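Local structure of myosin-I heavy chain (Dictyostelium discoideum, 5EJY) at residues T152-S157 with S166-Y171; H404-C409 with V428-V433. The protein is an actin-based motor with ATPase activity, acting in early phagocytosis and adhesion, represented here by a MyTH4-FERM unit of its tail. All blocks are in the same frame, centred on the assembly; numbering follows the deposited sequence.

Contact 1 of 2, residues T152-S157 with S166-Y171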
loop_
_atom_site.group_PDB
_atom_site.type_symbol
_atom_site.label_atom_id
_atom_site.label_comp_id
_atom_site.label_asym_id
_atom_site.label_seq_id
_atom_site.Cartn_x
_atom_site.Cartn_y
_atom_site.Cartn_z
ATOM N N THR A 152 16.486 27.974 -5.984
ATOM C CA THR A 152 16.539 29.435 -5.948
ATOM C C THR A 152 15.413 29.968 -5.076
ATOM O O THR A 152 15.601 30.891 -4.275
ATOM C CB THR A 152 16.422 30.052 -7.353
ATOM O OG1 THR A 152 17.547 29.649 -8.143
ATOM C CG2 THR A 152 16.383 31.573 -7.266
ATOM N N THR A 153 14.231 29.383 -5.221
ATOM C CA THR A 153 13.090 29.832 -4.433
ATOM C C THR A 153 13.311 29.571 -2.942
ATOM O O THR A 153 12.979 30.407 -2.095
ATOM C CB THR A 153 11.807 29.131 -4.875
ATOM O OG1 THR A 153 11.526 29.470 -6.240
ATOM C CG2 THR A 153 10.649 29.553 -3.998
ATOM N N ILE A 154 13.874 28.407 -2.631
ATOM C CA ILE A 154 14.130 28.020 -1.249
ATOM C C ILE A 154 15.234 28.877 -0.606
ATOM O O ILE A 154 15.174 29.213 0.576
ATOM C CB ILE A 154 14.550 26.540 -1.156
ATOM C CG1 ILE A 154 13.393 25.612 -1.583
ATOM C CG2 ILE A 154 15.003 26.211 0.264
ATOM C CD1 ILE A 154 13.848 24.196 -1.953
ATOM N N GLN A 155 16.236 29.229 -1.396
ATOM C CA GLN A 155 17.426 29.880 -0.849
ATOM C C GLN A 155 17.349 31.404 -0.765
ATOM O O GLN A 155 17.975 32.009 0.108
ATOM C CB GLN A 155 18.680 29.429 -1.609
ATOM C CG GLN A 155 19.027 27.974 -1.333
ATOM C CD GLN A 155 20.051 27.412 -2.292
ATOM O OE1 GLN A 155 20.604 28.133 -3.128
ATOM N NE2 GLN A 155 20.310 26.113 -2.182
ATOM N N GLN A 156 16.575 32.025 -1.647
ATOM C CA GLN A 156 16.521 33.486 -1.697
ATOM C C GLN A 156 15.555 34.073 -0.672
ATOM O O GLN A 156 14.679 33.378 -0.149
ATOM C CB GLN A 156 16.147 33.962 -3.103
ATOM C CG GLN A 156 14.694 33.707 -3.470
ATOM C CD GLN A 156 14.415 33.880 -4.955
ATOM N NE2 GLN A 156 13.172 33.638 -5.351
ATOM N N SER A 157 15.733 35.357 -0.374
ATOM C CA SER A 157 14.807 36.069 0.497
ATOM C C SER A 157 13.570 36.367 -0.326
ATOM O O SER A 157 13.622 36.345 -1.559
ATOM N N SER A 166 6.244 25.089 0.887
ATOM C CA SER A 166 5.811 24.324 -0.292
ATOM C C SER A 166 6.971 23.995 -1.213
ATOM O O SER A 166 7.083 22.877 -1.707
ATOM C CB SER A 166 4.732 25.075 -1.059
ATOM O OG SER A 166 3.523 25.088 -0.327
ATOM N N ALA A 167 7.859 24.963 -1.432
ATOM C CA ALA A 167 8.999 24.734 -2.306
ATOM C C ALA A 167 9.953 23.714 -1.707
ATOM O O ALA A 167 10.441 22.833 -2.406
ATOM C CB ALA A 167 9.730 26.052 -2.626
ATOM N N GLN A 168 10.233 23.834 -0.412
ATOM C CA GLN A 168 11.091 22.848 0.229
ATOM C C GLN A 168 10.467 21.444 0.196
ATOM O O GLN A 168 11.162 20.474 -0.053
ATOM C CB GLN A 168 11.392 23.231 1.678
ATOM C CG GLN A 168 12.288 24.452 1.799
ATOM C CD GLN A 168 12.797 24.641 3.217
ATOM O OE1 GLN A 168 12.033 24.995 4.119
ATOM N NE2 GLN A 168 14.084 24.376 3.426
ATOM N N ALA A 169 9.176 21.352 0.470
ATOM C CA ALA A 169 8.499 20.043 0.473
ATOM C C ALA A 169 8.415 19.451 -0.938
ATOM O O ALA A 169 8.433 18.221 -1.113
ATOM C CB ALA A 169 7.124 20.160 1.090
ATOM N N SER A 170 8.331 20.326 -1.940
ATOM C CA SER A 170 8.300 19.890 -3.340
ATOM C C SER A 170 9.642 19.321 -3.741
ATOM O O SER A 170 9.710 18.280 -4.364
ATOM C CB SER A 170 7.957 21.046 -4.285
ATOM O OG SER A 170 6.641 21.512 -4.077
ATOM N N TYR A 171 10.721 20.015 -3.392
ATOM C CA TYR A 171 12.047 19.520 -3.729
ATOM C C TYR A 171 12.301 18.174 -3.065
ATOM O O TYR A 171 12.819 17.247 -3.688
ATOM C CB TYR A 171 13.126 20.524 -3.282
ATOM C CG TYR A 171 14.500 20.170 -3.795
ATOM C CD1 TYR A 171 14.872 20.481 -5.092
ATOM C CD2 TYR A 171 15.429 19.529 -2.983
ATOM C CE1 TYR A 171 16.129 20.166 -5.572
ATOM C CE2 TYR A 171 16.691 19.210 -3.451
ATOM C CZ TYR A 171 17.035 19.534 -4.749
ATOM O OH TYR A 171 18.281 19.219 -5.242
#

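Contact 2 of 2, residues H404-C409 with V428-V433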
loop_
_atom_site.group_PDB
_atom_site.type_symbol
_atom_site.label_atom_id
_atom_site.label_comp_id
_atom_site.label_asym_id
_atom_site.label_seq_id
_atom_site.Cartn_x
_atom_site.Cartn_y
_atom_site.Cartn_z
ATOM N N HIS A 404 -0.228 -27.596 14.398
ATOM C CA HIS A 404 -1.101 -27.719 13.227
ATOM C C HIS A 404 -0.263 -27.747 11.953
ATOM O O HIS A 404 0.747 -27.051 11.871
ATOM C CB HIS A 404 -2.102 -26.569 13.176
ATOM C CG HIS A 404 -3.214 -26.787 12.201
ATOM N ND1 HIS A 404 -3.059 -26.604 10.843
ATOM C CD2 HIS A 404 -4.494 -27.190 12.386
ATOM C CE1 HIS A 404 -4.201 -26.878 10.235
ATOM N NE2 HIS A 404 -5.088 -27.229 11.149
ATOM N N PRO A 405 -0.659 -28.579 10.962
ATOM C CA PRO A 405 0.074 -28.685 9.697
ATOM C C PRO A 405 0.380 -27.334 9.040
ATOM O O PRO A 405 1.405 -27.197 8.380
ATOM C CB PRO A 405 -0.891 -29.485 8.802
ATOM C CG PRO A 405 -1.661 -30.313 9.738
ATOM C CD PRO A 405 -1.816 -29.493 11.002
ATOM N N LEU A 406 -0.486 -26.346 9.228
ATOM C CA LEU A 406 -0.327 -25.058 8.537
ATOM C C LEU A 406 0.486 -24.026 9.325
ATOM O O LEU A 406 0.711 -22.904 8.847
ATOM C CB LEU A 406 -1.696 -24.474 8.176
ATOM C CG LEU A 406 -2.529 -25.290 7.186
ATOM C CD1 LEU A 406 -3.809 -24.567 6.865
ATOM C CD2 LEU A 406 -1.735 -25.555 5.913
ATOM N N ALA A 407 0.922 -24.392 10.525
ATOM C CA ALA A 407 1.777 -23.500 11.309
ATOM C C ALA A 407 3.056 -23.181 10.568
ATOM O O ALA A 407 3.665 -24.056 9.968
ATOM C CB ALA A 407 2.101 -24.116 12.676
ATOM N N ASN A 408 3.472 -21.918 10.616
ATOM C CA ASN A 408 4.754 -21.520 10.037
ATOM C C ASN A 408 4.815 -21.635 8.511
ATOM O O ASN A 408 5.881 -21.826 7.930
ATOM C CB ASN A 408 5.886 -22.302 10.694
ATOM C CG ASN A 408 5.904 -22.118 12.199
ATOM O OD1 ASN A 408 5.871 -20.988 12.693
ATOM N ND2 ASN A 408 5.921 -23.221 12.935
ATOM N N CYS A 409 3.660 -21.490 7.872
ATOM C CA CYS A 409 3.565 -21.513 6.414
ATOM C C CYS A 409 2.877 -20.256 5.898
ATOM O O CYS A 409 1.940 -19.767 6.521
ATOM C CB CYS A 409 2.719 -22.709 5.958
ATOM S SG CYS A 409 3.446 -24.328 6.271
ATOM N N VAL A 428 -5.052 -25.786 -0.700
ATOM C CA VAL A 428 -4.304 -24.671 -0.121
ATOM C C VAL A 428 -2.865 -24.878 -0.553
ATOM O O VAL A 428 -2.369 -26.008 -0.563
ATOM C CB VAL A 428 -4.406 -24.692 1.414
ATOM C CG1 VAL A 428 -3.336 -23.797 2.060
ATOM C CG2 VAL A 428 -5.810 -24.277 1.866
ATOM N N LEU A 429 -2.205 -23.812 -0.979
ATOM C CA LEU A 429 -0.757 -23.866 -1.107
ATOM C C LEU A 429 -0.170 -23.326 0.187
ATOM O O LEU A 429 -0.461 -22.197 0.594
ATOM C CB LEU A 429 -0.262 -23.067 -2.308
ATOM C CG LEU A 429 -0.622 -23.659 -3.673
ATOM C CD1 LEU A 429 0.007 -22.865 -4.814
ATOM C CD2 LEU A 429 -0.172 -25.125 -3.736
ATOM N N ALA A 430 0.621 -24.151 0.858
ATOM C CA ALA A 430 1.286 -23.738 2.082
ATOM C C ALA A 430 2.775 -23.659 1.784
ATOM O O ALA A 430 3.428 -24.689 1.594
ATOM C CB ALA A 430 1.000 -24.741 3.196
ATOM N N LEU A 431 3.311 -22.441 1.697
ATOM C CA LEU A 431 4.713 -22.268 1.317
ATOM C C LEU A 431 5.613 -21.987 2.526
ATOM O O LEU A 431 5.294 -21.163 3.390
ATOM C CB LEU A 431 4.886 -21.168 0.254
ATOM C CG LEU A 431 4.251 -21.388 -1.126
ATOM C CD1 LEU A 431 2.754 -21.158 -1.045
ATOM C CD2 LEU A 431 4.876 -20.477 -2.169
ATOM N N ASN A 432 6.732 -22.699 2.589
ATOM C CA ASN A 432 7.724 -22.470 3.634
ATOM C C ASN A 432 9.100 -22.754 3.051
ATOM O O ASN A 432 9.222 -22.961 1.838
ATOM C CB ASN A 432 7.425 -23.323 4.874
ATOM C CG ASN A 432 7.344 -24.809 4.560
ATOM O OD1 ASN A 432 7.974 -25.285 3.624
ATOM N ND2 ASN A 432 6.566 -25.541 5.342
ATOM N N VAL A 433 10.138 -22.757 3.880
ATOM C CA VAL A 433 11.487 -22.976 3.356
ATOM C C VAL A 433 11.670 -24.386 2.786
ATOM O O VAL A 433 12.601 -24.631 2.027
ATOM C CB VAL A 433 12.578 -22.711 4.422
ATOM C CG1 VAL A 433 12.570 -21.230 4.837
ATOM C CG2 VAL A 433 12.384 -23.639 5.626
#

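Contact 1 of 2, residues T152-S157 with S166-Y171
Ile154 points at Gln168 and its neighbours, and all three of its outer carbons touch them. The side chains of Ile154 and Gln168 cross obliquely. The two closest carbons are Ile154 CG2 and Gln168 CG, 3.6 Å apart. The amide of Gln168 carries on past the same methyl, with NE2 3.8 Å from Ile154 CG2. This is apolar contact; no hydrogen bond links the two segments. The other branch of Ile154 reaches the backbone of the second helix. CG1 lies anti to the carbonyl carbon (chi1 -65°), and chi2 of 161° extends the branch to place CD1 by that helix. There Ile154 CD1 sits 3.7 Å from the backbone O of Ala167 and 4.0 Å from Tyr171 CB. The far end of Tyr171 is held elsewhere: its OH bonds to Gln4 OE1 and to the backbone N of Ile5.

The two segments belong to helices 143-155 and 161-180 of the MyTH4 domain, a helical bundle. The short link between the helices makes this a helical hairpin, and the contact lies near its turn. Lys164 NZ bonds to the backbone O atoms of Thr153, Ile154 and Gln156, where helix 143-155 ends.

With Ile154 cut back to an alanine, a gap would probably open beside Ala167, and the Gln168 side chain would lose the methyl that its CG packs on. Trp126 of helix 119-133 touches both Thr153 and Ala167. Ala167 CB fits between two side chains of the first helix. It is 3.8 Å from Ile154 CG1 and 3.9 Å from Thr153 CG2. Thr153 gives this methyl to the contact, while its OG1 bonds to Tyr149 O.

Contact 2 of 2, residues H404-C409 with V428-V433
Cys409 lies against Ala430 and Asn432 where a loop leads into a four-stranded antiparallel sheet. The loop, 404-409, follows helix 390-402 and enters the outermost strand 410-415, beside the inner strand 426-432. With helix 484-499 following, this is consistent with the PH-like third lobe (F3) of a FERM domain. Of the loop residues, Cys409 has the most surface buried here. Its CB is 3.8 Å from Ala430 CB, an apolar contact. Cys409 CA makes a CA-H...O contact with Leu431 O at 3.5 Å. The next residue, Ser410, takes up backbone hydrogen bonding with Leu431.

Ala430 points toward the loop and also meets Leu406, whose CD2 is 3.9 Å from Ala430 CB. Leu406 belongs to both of two overlapping beta turns, type I from His404 to Ala407 and type II from Leu406 to Cys409. The backbone N of Leu406 donates to His404 ND1 at 3.0 Å, nearly straight at 169° and in the plane of the imidazole ring.

Asn432 ends the strand. Its OD1 bonds to Asn434 N, and its CB lies 3.7 Å from Asn408 O. The other arm of the amide faces the cysteine, with Asn432 ND2 3.5 Å from Cys409 SG.

From the N terminus, the chain first passes through the helices of the MyTH4 domain. Contact 1 closes a short loop there, with eight residues between its segments, and pairs helix 143-155 with helix 161-180. The chain then runs through a mixed five-stranded sheet in the FERM region and a series of helices. Contact 2 comes afterwards and closes a loop of 18 residues. It ties the approach to strand 410-415 to strand 426-432. The contacts are in series, neither nested nor crossed. They lie on opposite sides of the chain's centre. The centres of contact 1 and contact 2 are about 52 Å apart. The nearest atoms of contact 1 and contact 2 are about 39 Å apart.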